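Local coordinates for exported protein (Bacteroides fragilis, PDB 4JX0), which is of unknown function but binds magnesium and joins an E-set-like N-terminal domain to a second domain of the F5/F8 type C (discoidin-like) family, at residues R175-S181 against V270-D276; I201-L206 against N218-S222; N226-L232 against C294-E300; P46-A52 against S165-N171. All coordinates share one frame; numbering follows the deposited sequence.

Contact 1: residues R175-S181 against V270-D276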
# COMPACT_ATOMS: atom_id res chain seq x y z
N ARG A 175 11.12 4.35 -0.65
CA ARG A 175 10.85 4.34 -2.09
C ARG A 175 11.20 5.71 -2.66
O ARG A 175 10.55 6.71 -2.33
CB ARG A 175 9.40 3.98 -2.41
CG ARG A 175 9.12 3.92 -3.92
CD ARG A 175 7.75 3.35 -4.24
NE ARG A 175 6.72 4.40 -4.28
CZ ARG A 175 5.41 4.17 -4.30
NH1 ARG A 175 4.94 2.92 -4.27
NH2 ARG A 175 4.55 5.18 -4.34
N LEU A 176 12.16 5.75 -3.56
CA LEU A 176 12.56 7.00 -4.18
C LEU A 176 11.55 7.37 -5.26
O LEU A 176 10.81 6.51 -5.74
CB LEU A 176 13.97 6.89 -4.78
CG LEU A 176 15.05 6.22 -3.90
CD1 LEU A 176 16.32 6.07 -4.67
CD2 LEU A 176 15.28 7.02 -2.62
N ASP A 177 11.47 8.64 -5.62
CA ASP A 177 10.59 9.10 -6.70
C ASP A 177 11.54 9.35 -7.84
O ASP A 177 11.83 10.51 -8.17
CB ASP A 177 9.79 10.35 -6.27
CG ASP A 177 8.96 11.03 -7.34
OD1 ASP A 177 8.58 10.34 -8.32
OD2 ASP A 177 8.71 12.26 -7.21
N ASN A 178 12.12 8.26 -8.37
CA ASN A 178 13.14 8.33 -9.41
C ASN A 178 12.74 7.57 -10.67
O ASN A 178 13.63 7.24 -11.45
CB ASN A 178 14.47 7.79 -8.88
CG ASN A 178 15.65 8.15 -9.72
OD1 ASN A 178 15.81 9.31 -10.12
ND2 ASN A 178 16.47 7.18 -10.07
N ILE A 179 11.44 7.33 -10.92
CA ILE A 179 10.99 6.65 -12.14
C ILE A 179 10.02 7.57 -12.87
O ILE A 179 8.99 7.95 -12.30
CB ILE A 179 10.38 5.26 -11.82
CG1 ILE A 179 11.44 4.27 -11.25
CG2 ILE A 179 9.69 4.66 -13.05
CD1 ILE A 179 12.54 3.82 -12.20
N ASP A 180 10.35 7.92 -14.12
CA ASP A 180 9.51 8.76 -14.98
C ASP A 180 8.62 7.84 -15.84
O ASP A 180 9.14 6.97 -16.55
CB ASP A 180 10.37 9.69 -15.84
CG ASP A 180 9.55 10.61 -16.72
OD1 ASP A 180 8.87 11.51 -16.18
OD2 ASP A 180 9.57 10.41 -17.95
N SER A 181 7.30 8.05 -15.76
CA SER A 181 6.30 7.25 -16.46
C SER A 181 5.70 7.98 -17.70
O SER A 181 4.62 7.60 -18.16
CB SER A 181 5.18 6.90 -15.49
OG SER A 181 5.70 6.44 -14.25
N VAL A 270 17.27 -1.27 -3.60
CA VAL A 270 16.48 -0.07 -3.31
C VAL A 270 15.34 0.07 -4.32
O VAL A 270 15.56 -0.16 -5.51
CB VAL A 270 17.38 1.19 -3.32
CG1 VAL A 270 16.60 2.44 -2.89
CG2 VAL A 270 18.60 0.99 -2.43
N ASN A 271 14.14 0.46 -3.85
CA ASN A 271 12.97 0.69 -4.70
C ASN A 271 13.07 2.12 -5.25
O ASN A 271 12.92 3.08 -4.48
CB ASN A 271 11.70 0.49 -3.89
CG ASN A 271 10.41 0.55 -4.67
OD1 ASN A 271 10.35 1.02 -5.81
ND2 ASN A 271 9.33 0.13 -4.03
N HIS A 272 13.34 2.27 -6.57
CA HIS A 272 13.51 3.59 -7.19
C HIS A 272 12.18 4.24 -7.60
O HIS A 272 12.20 5.38 -8.07
CB HIS A 272 14.46 3.51 -8.39
CG HIS A 272 15.88 3.67 -7.97
ND1 HIS A 272 16.60 4.79 -8.31
CD2 HIS A 272 16.62 2.91 -7.13
CE1 HIS A 272 17.78 4.65 -7.73
NE2 HIS A 272 17.83 3.53 -7.00
N GLY A 273 11.06 3.56 -7.41
CA GLY A 273 9.75 4.09 -7.73
C GLY A 273 8.89 3.11 -8.50
O GLY A 273 9.31 1.98 -8.80
N VAL A 274 7.68 3.55 -8.83
CA VAL A 274 6.73 2.75 -9.58
C VAL A 274 6.59 3.33 -10.98
O VAL A 274 6.29 4.52 -11.14
CB VAL A 274 5.36 2.68 -8.86
CG1 VAL A 274 4.34 1.90 -9.69
CG2 VAL A 274 5.51 2.07 -7.47
N PHE A 275 6.78 2.48 -12.00
CA PHE A 275 6.50 2.85 -13.37
C PHE A 275 5.02 2.63 -13.53
O PHE A 275 4.52 1.63 -13.03
CB PHE A 275 7.31 1.99 -14.35
CG PHE A 275 6.96 2.25 -15.80
CD1 PHE A 275 7.35 3.42 -16.43
CD2 PHE A 275 6.27 1.30 -16.54
CE1 PHE A 275 7.07 3.63 -17.78
CE2 PHE A 275 5.98 1.52 -17.88
CZ PHE A 275 6.38 2.68 -18.49
N ASP A 276 4.29 3.58 -14.11
CA ASP A 276 2.84 3.47 -14.31
C ASP A 276 2.46 4.39 -15.46
O ASP A 276 2.10 5.55 -15.24
CB ASP A 276 2.08 3.81 -13.01
CG ASP A 276 0.56 3.72 -13.09
OD1 ASP A 276 0.04 3.06 -14.01
OD2 ASP A 276 -0.12 4.29 -12.20
O HOH W 1 6.10 -0.16 -4.48

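Contact 2: residues I201-L206 against N218-S222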
# COMPACT_ATOMS: atom_id res chain seq x y z
N ILE A 201 10.06 -17.45 -13.27
CA ILE A 201 9.15 -18.13 -14.20
C ILE A 201 9.77 -18.15 -15.60
O ILE A 201 10.43 -17.18 -16.01
CB ILE A 201 7.76 -17.45 -14.20
CG1 ILE A 201 6.74 -18.34 -14.91
CG2 ILE A 201 7.78 -16.03 -14.80
CD1 ILE A 201 5.33 -18.05 -14.55
N ARG A 202 9.57 -19.27 -16.33
CA ARG A 202 10.06 -19.49 -17.70
C ARG A 202 11.51 -19.04 -17.90
O ARG A 202 11.79 -18.30 -18.84
CB ARG A 202 9.15 -18.76 -18.71
CG ARG A 202 7.75 -19.30 -18.73
CD ARG A 202 6.83 -18.49 -19.61
NE ARG A 202 5.47 -19.03 -19.51
CZ ARG A 202 4.56 -18.67 -18.60
NH1 ARG A 202 4.83 -17.72 -17.72
NH2 ARG A 202 3.38 -19.26 -18.58
N PRO A 203 12.46 -19.49 -17.05
CA PRO A 203 13.86 -19.07 -17.24
C PRO A 203 14.43 -19.51 -18.60
O PRO A 203 15.21 -18.79 -19.21
CB PRO A 203 14.59 -19.72 -16.07
CG PRO A 203 13.72 -20.85 -15.66
CD PRO A 203 12.32 -20.40 -15.90
N ASP A 204 13.97 -20.67 -19.08
CA ASP A 204 14.34 -21.24 -20.39
C ASP A 204 13.95 -20.34 -21.59
O ASP A 204 14.54 -20.48 -22.66
CB ASP A 204 13.70 -22.64 -20.57
CG ASP A 204 12.18 -22.68 -20.41
OD1 ASP A 204 11.69 -22.46 -19.27
OD2 ASP A 204 11.48 -22.97 -21.42
N LYS A 205 12.97 -19.42 -21.41
CA LYS A 205 12.51 -18.53 -22.48
C LYS A 205 13.12 -17.12 -22.39
O LYS A 205 12.67 -16.22 -23.11
CB LYS A 205 10.97 -18.41 -22.41
CG LYS A 205 10.21 -19.74 -22.49
CD LYS A 205 10.58 -20.56 -23.72
CE LYS A 205 9.60 -21.69 -23.98
NZ LYS A 205 10.15 -22.69 -24.94
N LEU A 206 14.16 -16.91 -21.56
CA LEU A 206 14.75 -15.57 -21.39
C LEU A 206 15.72 -15.16 -22.51
O LEU A 206 16.06 -13.99 -22.60
CB LEU A 206 15.47 -15.45 -20.03
CG LEU A 206 14.58 -15.56 -18.78
CD1 LEU A 206 15.43 -15.73 -17.55
CD2 LEU A 206 13.69 -14.35 -18.61
N ASN A 218 7.91 -14.95 -26.03
CA ASN A 218 8.26 -16.25 -25.45
C ASN A 218 8.17 -16.17 -23.91
O ASN A 218 7.62 -17.09 -23.31
CB ASN A 218 9.64 -16.69 -25.91
CG ASN A 218 9.64 -17.22 -27.32
OD1 ASN A 218 9.03 -18.26 -27.60
ND2 ASN A 218 10.29 -16.52 -28.25
N TRP A 219 8.66 -15.08 -23.29
CA TRP A 219 8.60 -14.86 -21.85
C TRP A 219 7.47 -13.92 -21.45
O TRP A 219 7.30 -12.85 -22.05
CB TRP A 219 9.92 -14.27 -21.34
CG TRP A 219 10.00 -14.20 -19.85
CD1 TRP A 219 10.38 -15.19 -19.00
CD2 TRP A 219 9.63 -13.09 -19.03
NE1 TRP A 219 10.29 -14.76 -17.69
CE2 TRP A 219 9.83 -13.47 -17.68
CE3 TRP A 219 9.10 -11.81 -19.29
CZ2 TRP A 219 9.54 -12.62 -16.61
CZ3 TRP A 219 8.83 -10.97 -18.23
CH2 TRP A 219 9.02 -11.38 -16.91
N TYR A 220 6.76 -14.28 -20.38
CA TYR A 220 5.69 -13.48 -19.79
C TYR A 220 5.45 -13.94 -18.36
O TYR A 220 5.80 -15.06 -18.00
CB TYR A 220 4.40 -13.56 -20.63
CG TYR A 220 3.88 -14.96 -20.87
CD1 TYR A 220 4.34 -15.72 -21.94
CD2 TYR A 220 2.87 -15.50 -20.08
CE1 TYR A 220 3.85 -17.00 -22.18
CE2 TYR A 220 2.34 -16.77 -20.34
CZ TYR A 220 2.85 -17.52 -21.38
OH TYR A 220 2.40 -18.79 -21.65
N THR A 221 4.89 -13.05 -17.53
CA THR A 221 4.60 -13.37 -16.13
C THR A 221 3.21 -13.97 -16.04
O THR A 221 2.41 -13.84 -16.97
CB THR A 221 4.73 -12.11 -15.25
OG1 THR A 221 3.75 -11.14 -15.60
CG2 THR A 221 6.10 -11.48 -15.34
N SER A 222 2.93 -14.67 -14.93
CA SER A 222 1.62 -15.26 -14.64
C SER A 222 1.01 -14.73 -13.31
O SER A 222 -0.16 -14.99 -13.07
CB SER A 222 1.73 -16.78 -14.58
OG SER A 222 2.19 -17.28 -15.82

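Contact 3: residues N226-L232 against C294-E300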
# COMPACT_ATOMS: atom_id res chain seq x y z
N ASN A 226 5.87 -12.84 -9.68
CA ASN A 226 6.94 -13.07 -10.66
C ASN A 226 7.77 -11.81 -10.83
O ASN A 226 7.26 -10.70 -10.62
CB ASN A 226 6.40 -13.49 -12.02
CG ASN A 226 5.58 -14.75 -12.04
OD1 ASN A 226 4.47 -14.77 -12.59
ND2 ASN A 226 6.11 -15.84 -11.53
N TYR A 227 9.03 -11.99 -11.22
CA TYR A 227 9.95 -10.87 -11.45
C TYR A 227 10.84 -11.15 -12.66
O TYR A 227 10.94 -12.28 -13.13
CB TYR A 227 10.82 -10.62 -10.20
CG TYR A 227 11.70 -11.80 -9.82
CD1 TYR A 227 12.96 -11.97 -10.39
CD2 TYR A 227 11.27 -12.75 -8.90
CE1 TYR A 227 13.76 -13.06 -10.05
CE2 TYR A 227 12.07 -13.83 -8.55
CZ TYR A 227 13.31 -13.99 -9.14
OH TYR A 227 14.13 -15.06 -8.82
N LEU A 228 11.52 -10.09 -13.12
CA LEU A 228 12.49 -10.14 -14.21
C LEU A 228 13.72 -9.36 -13.79
O LEU A 228 13.60 -8.15 -13.59
CB LEU A 228 11.88 -9.56 -15.49
CG LEU A 228 12.82 -9.37 -16.69
CD1 LEU A 228 13.45 -10.69 -17.14
CD2 LEU A 228 12.09 -8.71 -17.83
N THR A 229 14.88 -10.03 -13.64
CA THR A 229 16.12 -9.37 -13.24
C THR A 229 17.02 -9.14 -14.44
O THR A 229 17.22 -10.06 -15.23
CB THR A 229 16.87 -10.17 -12.17
OG1 THR A 229 15.96 -10.61 -11.18
CG2 THR A 229 17.96 -9.36 -11.49
N ILE A 230 17.56 -7.93 -14.56
CA ILE A 230 18.51 -7.52 -15.60
C ILE A 230 19.85 -7.52 -14.92
O ILE A 230 20.00 -6.81 -13.93
CB ILE A 230 18.14 -6.11 -16.18
CG1 ILE A 230 17.01 -6.20 -17.22
CG2 ILE A 230 19.37 -5.42 -16.79
CD1 ILE A 230 15.75 -6.76 -16.73
N ILE A 231 20.82 -8.29 -15.42
CA ILE A 231 22.15 -8.36 -14.81
C ILE A 231 23.16 -7.78 -15.78
O ILE A 231 23.34 -8.31 -16.87
CB ILE A 231 22.49 -9.82 -14.42
CG1 ILE A 231 21.41 -10.41 -13.48
CG2 ILE A 231 23.86 -9.89 -13.74
CD1 ILE A 231 21.25 -11.84 -13.59
N LEU A 232 23.84 -6.68 -15.38
CA LEU A 232 24.86 -6.03 -16.20
C LEU A 232 26.22 -6.69 -15.97
O LEU A 232 26.44 -7.25 -14.89
CB LEU A 232 24.96 -4.53 -15.85
CG LEU A 232 23.65 -3.74 -15.83
CD1 LEU A 232 23.91 -2.31 -15.45
CD2 LEU A 232 22.95 -3.80 -17.18
N CYS A 294 24.43 1.06 -11.12
CA CYS A 294 23.90 -0.20 -10.61
C CYS A 294 24.54 -1.40 -11.30
O CYS A 294 25.11 -1.28 -12.38
CB CYS A 294 22.38 -0.22 -10.75
SG CYS A 294 21.78 -0.01 -12.45
N THR A 295 24.41 -2.55 -10.63
CA THR A 295 24.90 -3.84 -11.10
C THR A 295 23.74 -4.65 -11.69
O THR A 295 23.93 -5.35 -12.68
CB THR A 295 25.57 -4.58 -9.95
OG1 THR A 295 24.70 -4.60 -8.81
CG2 THR A 295 26.88 -3.94 -9.56
N LYS A 296 22.55 -4.56 -11.06
CA LYS A 296 21.33 -5.24 -11.50
C LYS A 296 20.10 -4.35 -11.31
O LYS A 296 20.08 -3.47 -10.46
CB LYS A 296 21.10 -6.54 -10.71
CG LYS A 296 22.25 -7.52 -10.66
CD LYS A 296 21.87 -8.74 -9.83
CE LYS A 296 23.03 -9.67 -9.59
NZ LYS A 296 22.76 -10.58 -8.45
N VAL A 297 19.04 -4.64 -12.08
CA VAL A 297 17.73 -3.98 -11.99
C VAL A 297 16.68 -5.09 -12.05
O VAL A 297 16.81 -5.98 -12.88
CB VAL A 297 17.52 -2.91 -13.09
CG1 VAL A 297 16.12 -2.28 -13.00
CG2 VAL A 297 18.59 -1.83 -13.01
N ARG A 298 15.68 -5.06 -11.16
CA ARG A 298 14.64 -6.10 -11.07
C ARG A 298 13.26 -5.48 -11.14
O ARG A 298 12.91 -4.63 -10.32
CB ARG A 298 14.81 -6.92 -9.77
CG ARG A 298 13.79 -8.05 -9.57
CD ARG A 298 14.05 -8.80 -8.28
NE ARG A 298 15.28 -9.61 -8.37
CZ ARG A 298 15.79 -10.33 -7.38
NH1 ARG A 298 15.20 -10.36 -6.19
NH2 ARG A 298 16.91 -11.02 -7.57
N PHE A 299 12.45 -5.94 -12.09
CA PHE A 299 11.08 -5.47 -12.27
C PHE A 299 10.15 -6.40 -11.53
O PHE A 299 10.23 -7.62 -11.74
CB PHE A 299 10.73 -5.42 -13.76
CG PHE A 299 11.62 -4.47 -14.52
CD1 PHE A 299 11.43 -3.10 -14.43
CD2 PHE A 299 12.63 -4.94 -15.35
CE1 PHE A 299 12.24 -2.22 -15.14
CE2 PHE A 299 13.45 -4.06 -16.04
CZ PHE A 299 13.26 -2.71 -15.93
N GLU A 300 9.32 -5.86 -10.63
CA GLU A 300 8.38 -6.64 -9.81
C GLU A 300 6.97 -6.09 -9.93
O GLU A 300 6.77 -4.97 -10.39
CB GLU A 300 8.81 -6.59 -8.33
CG GLU A 300 10.24 -7.04 -8.06
CD GLU A 300 10.66 -6.94 -6.61
OE1 GLU A 300 10.20 -6.01 -5.91
OE2 GLU A 300 11.50 -7.77 -6.18

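Contact 4: residues P46-A52 against S165-N171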
# COMPACT_ATOMS: atom_id res chain seq x y z
N PRO A 46 -9.68 -5.87 15.25
CA PRO A 46 -9.61 -4.40 15.30
C PRO A 46 -8.21 -3.90 14.97
O PRO A 46 -7.52 -3.35 15.83
CB PRO A 46 -9.98 -4.10 16.75
CG PRO A 46 -9.46 -5.25 17.50
CD PRO A 46 -9.54 -6.45 16.60
N TYR A 47 -7.78 -4.09 13.72
CA TYR A 47 -6.43 -3.74 13.31
C TYR A 47 -6.38 -3.35 11.84
O TYR A 47 -6.92 -4.06 11.00
CB TYR A 47 -5.50 -4.94 13.56
CG TYR A 47 -4.04 -4.70 13.23
CD1 TYR A 47 -3.30 -3.76 13.93
CD2 TYR A 47 -3.39 -5.48 12.28
CE1 TYR A 47 -1.95 -3.56 13.65
CE2 TYR A 47 -2.04 -5.29 11.99
CZ TYR A 47 -1.31 -4.33 12.69
OH TYR A 47 0.02 -4.14 12.41
N THR A 48 -5.72 -2.22 11.55
CA THR A 48 -5.52 -1.75 10.18
C THR A 48 -4.09 -1.38 10.04
O THR A 48 -3.59 -0.57 10.82
CB THR A 48 -6.43 -0.56 9.83
OG1 THR A 48 -7.78 -0.94 10.07
CG2 THR A 48 -6.32 -0.16 8.37
N GLN A 49 -3.41 -1.97 9.06
CA GLN A 49 -2.02 -1.63 8.79
C GLN A 49 -2.02 -0.63 7.65
O GLN A 49 -2.47 -0.96 6.55
CB GLN A 49 -1.21 -2.89 8.46
CG GLN A 49 0.29 -2.66 8.60
CD GLN A 49 1.08 -3.92 8.36
OE1 GLN A 49 1.90 -3.99 7.44
NE2 GLN A 49 0.88 -4.93 9.20
N LEU A 50 -1.61 0.60 7.95
CA LEU A 50 -1.53 1.68 6.97
C LEU A 50 -0.13 1.64 6.38
O LEU A 50 0.83 1.28 7.07
CB LEU A 50 -1.83 3.04 7.61
CG LEU A 50 -3.22 3.61 7.35
CD1 LEU A 50 -4.29 2.66 7.79
CD2 LEU A 50 -3.40 4.95 8.04
N GLU A 51 -0.02 1.99 5.10
CA GLU A 51 1.26 2.00 4.40
C GLU A 51 1.65 3.43 4.07
O GLU A 51 0.82 4.24 3.66
CB GLU A 51 1.21 1.15 3.12
CG GLU A 51 0.98 -0.34 3.37
CD GLU A 51 2.01 -1.04 4.22
OE1 GLU A 51 3.22 -0.77 4.04
OE2 GLU A 51 1.61 -1.86 5.09
N ALA A 52 2.93 3.73 4.27
CA ALA A 52 3.53 5.01 3.97
C ALA A 52 4.87 4.77 3.29
O ALA A 52 5.44 3.68 3.41
CB ALA A 52 3.72 5.82 5.24
N SER A 165 -12.39 -0.53 21.30
CA SER A 165 -11.06 -0.02 20.99
C SER A 165 -10.55 -0.57 19.66
O SER A 165 -11.00 -1.63 19.21
CB SER A 165 -10.09 -0.37 22.11
OG SER A 165 -10.08 -1.76 22.39
N TYR A 166 -9.64 0.18 19.03
CA TYR A 166 -9.05 -0.17 17.73
C TYR A 166 -7.56 0.14 17.70
O TYR A 166 -7.10 1.06 18.37
CB TYR A 166 -9.76 0.61 16.62
CG TYR A 166 -9.72 -0.07 15.27
CD1 TYR A 166 -8.66 0.12 14.40
CD2 TYR A 166 -10.78 -0.85 14.84
CE1 TYR A 166 -8.63 -0.47 13.15
CE2 TYR A 166 -10.78 -1.43 13.57
CZ TYR A 166 -9.70 -1.24 12.73
OH TYR A 166 -9.73 -1.87 11.52
N PHE A 167 -6.80 -0.64 16.90
CA PHE A 167 -5.35 -0.49 16.76
C PHE A 167 -4.97 -0.16 15.32
O PHE A 167 -5.54 -0.71 14.39
CB PHE A 167 -4.65 -1.77 17.21
CG PHE A 167 -4.96 -2.10 18.65
CD1 PHE A 167 -4.35 -1.40 19.68
CD2 PHE A 167 -5.97 -3.00 18.97
CE1 PHE A 167 -4.69 -1.65 21.01
CE2 PHE A 167 -6.32 -3.24 20.30
CZ PHE A 167 -5.67 -2.57 21.32
N VAL A 168 -4.03 0.77 15.15
CA VAL A 168 -3.56 1.20 13.84
C VAL A 168 -2.05 1.18 13.84
O VAL A 168 -1.44 1.66 14.80
CB VAL A 168 -4.10 2.61 13.46
CG1 VAL A 168 -3.65 3.02 12.07
CG2 VAL A 168 -5.63 2.66 13.56
N LYS A 169 -1.45 0.55 12.81
CA LYS A 169 0.01 0.52 12.62
C LYS A 169 0.32 1.20 11.32
O LYS A 169 -0.23 0.84 10.28
CB LYS A 169 0.62 -0.90 12.63
CG LYS A 169 2.13 -0.87 12.34
CD LYS A 169 2.81 -2.20 12.54
CE LYS A 169 4.30 -2.11 12.31
NZ LYS A 169 4.95 -3.44 12.46
N LEU A 170 1.24 2.16 11.38
CA LEU A 170 1.70 2.85 10.19
C LEU A 170 3.01 2.22 9.80
O LEU A 170 4.01 2.45 10.46
CB LEU A 170 1.84 4.34 10.46
CG LEU A 170 2.23 5.20 9.27
CD1 LEU A 170 1.21 5.10 8.15
CD2 LEU A 170 2.39 6.64 9.69
N ASN A 171 2.98 1.37 8.75
CA ASN A 171 4.17 0.69 8.24
C ASN A 171 4.89 1.64 7.28
O ASN A 171 4.26 2.19 6.37
CB ASN A 171 3.78 -0.63 7.55
CG ASN A 171 4.97 -1.48 7.15
OD1 ASN A 171 5.73 -1.96 8.01
ND2 ASN A 171 5.22 -1.65 5.85

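Contact 1: residues R175-S181 against V270-D276
Leu176 and His272 form the tightly packed end of this contact. Segment 175-181 leads the chain into the discoidin-like second domain, a beta sandwich. Strand 269-276 edges its five-stranded sheet, while strand 179-180 pairs with strand 283-294 in the other sheet. CD1 of Leu176 sits over the centre of the His272 ring, 3.7 Å from the ring centroid, as a CH-pi contact. Asn178 comes to the edge of the same imidazole. Its ND2 donates to His272 ND1 over 3.0 Å, in the ring plane, with the amide turned 57° from the ring. With CG opposite the backbone N (chi1 -164°), Asn178 sets its amide at that edge. Its OD1 accepts from Lys290 N, so the group is held at both ends. Two backbone bonds tie the chains here: Leu176 N to Asn271 O at 2.9 Å and Asn178 N to His272 O at 2.9 Å. Gly273, at phi 133°, has backbone angles that suit glycine, and its CA packs against Leu176 O. Next to it, Ile179 CG2 packs on Phe275 CB at 3.8 Å. The Arg175 side is looser and watery. Its aliphatic part runs alongside Asn271, and one face of the guanidinium rests on Val274 CG2. A water bridges Arg175 NH1 and Asn271 ND2. Asn271 OD1 accepts from Gly273 N, two residues on, an Asx turn. Asp177 points away and pairs with Lys289. At the far end Ser181 OG accepts from Asp276 N over 3.2 Å.

Contact 2: residues I201-L206 against N218-S222
Arg202 lays its guanidinium flat on the ring of Tyr220. The centres are 3.7 Å apart and the planes 26° apart, so this is a stacked cation-pi pair. The Arg202 chain is extended from CG to NE, which carries the charged group across to the ring. NH1 then donates to Ser222 OG over 3.3 Å, in the guanidinium plane and nearly straight at 164°. A second bond from NH1, to Tyr220 O at 2.8 Å, is bent and weak. Deeper in, the Trp219 indole is held by its edge and one face. Its NE1 donates to Ile201 O at 2.9 Å, coming from above the carbonyl plane. CD2 of Leu206 lies over the five-membered ring, 3.7 Å from its centroid. In the discoidin-like beta sandwich, a loop after strand 196-199 here meets the short, weakly bonded strand 219-220. The turn of segment 201-206 is closed by Lys205 N bonding to Arg202 O at 3.0 Å. CB of Lys205 rests against Asn218 O at 3.7 Å. In the next shell, Ser199 OG bonds to Ile201 O, while Leu206 and Trp219 both pack on Leu228. Thr221 OG1 accepts from Val311 N. Lys205 O bonds to the hydroxyl of Ser208, a magnesium ligand along with Asp211, Asn213, Asn314 and Glu315. The side chain of Asn218 lies about 7 Å from a bound magnesium ion.

Contact 3: residues N226-L232 against C294-E300
Arg298 fits into the notch between Tyr227 and Thr229 on the facing strand. The two strands are antiparallel neighbours, 168° between their directions, inside the five-stranded sheet of the discoidin-like sandwich. CD of Arg298 lies 4.0 Å from Tyr227 CD1, and NE donates to Thr229 OG1 over 3.1 Å. The bend of Arg298 at chi3 (-70°) brings the guanidinium over the Tyr227 ring. CZ stands 4.7 Å from the ring centroid in a cation-pi contact, with the planes 31° apart. Trp269 offers the same guanidinium a second cation-pi partner. The next notch on this face, between Thr229 and Ile231, takes the chain of Lys296. Its CD lies 4.0 Å from Ile231 CG1, the two chains running side by side. Glu300, also on this face, pairs with Arg259. The other face is apolar and buried. Here the CD1 tip of Ile230 meets the edge of the Phe299 ring, 3.6 Å from CE2. Leu228 and Val297 lie on the same side. Ile230 and Val297 both touch Phe241 of the opposing sheet. Between the faces, Leu228 pairs with Phe299 and Ile230 with Val297, each through two backbone bonds. The chain turns a corner at Thr295. There Leu232 N donates to Thr295 O at 3.0 Å, and Leu232 CD1 rests against Cys294 O at 3.5 Å.

Contact 4: residues P46-A52 against S165-N171
Tyr166 turns a ring face to the Pro46-Tyr47 peptide. The Pro46 carbonyl carbon lies over the ring centre and Tyr47 N nearer the rim. Its CG stands away from the backbone N (chi1 -154°), and the ring lies across the neighbouring strand, where the Tyr166 OH donates to Thr48 OG1 over 2.6 Å. Thr48 thus meets the edge of the ring. An edge-to-face partner, Phe69, also meets this tyrosine. On the opposite face of the sheet, Tyr47 crosses Phe167 at about a right angle, CD1 to CB 4.1 Å. The same tyrosine runs alongside Lys169, with OH 3.3 Å from Lys169 CB. Strands 47-54 and 165-174 are a parallel pair in the large mixed sheet of the E-set-like N-terminal domain. Backbone bonds alternate between them, such as Leu50 N to Lys169 O and Asn171 N to Leu50 O, both 2.7 Å. On the Thr48 face, Leu170 CD1 tucks between Leu50 CB (3.7 Å) and Ala52 CB (3.9 Å). On the Tyr47 face, Glu51 and Asn171 point the same way, carboxylate and amide turned 56° apart. Asn171 ND2 donates to the syn lone pair of Glu51 OE1 at 2.8 Å.

Contact 4 comes first along the chain and lies in the N-terminal domain; the other three belong to the discoidin-like domain. Strand 165-174 of contact 4 leads straight into segment 175-181, so contact 1 sits where one domain gives way to the next, its centre about 25 Å from that of contact 4. Contacts 1 and 3 both reach the five-stranded sheet, contact 1 through strand 269-276. Their centres are about 14 Å apart, and their segments alternate in the sequence. The centres of contacts 2 and 3 are also about 14 Å apart and the two touch, Ile201 against Asn226. The magnesium site beside contact 2 thus lies in the discoidin-like domain; the centre of contact 2 is about 37 Å from that of contact 4.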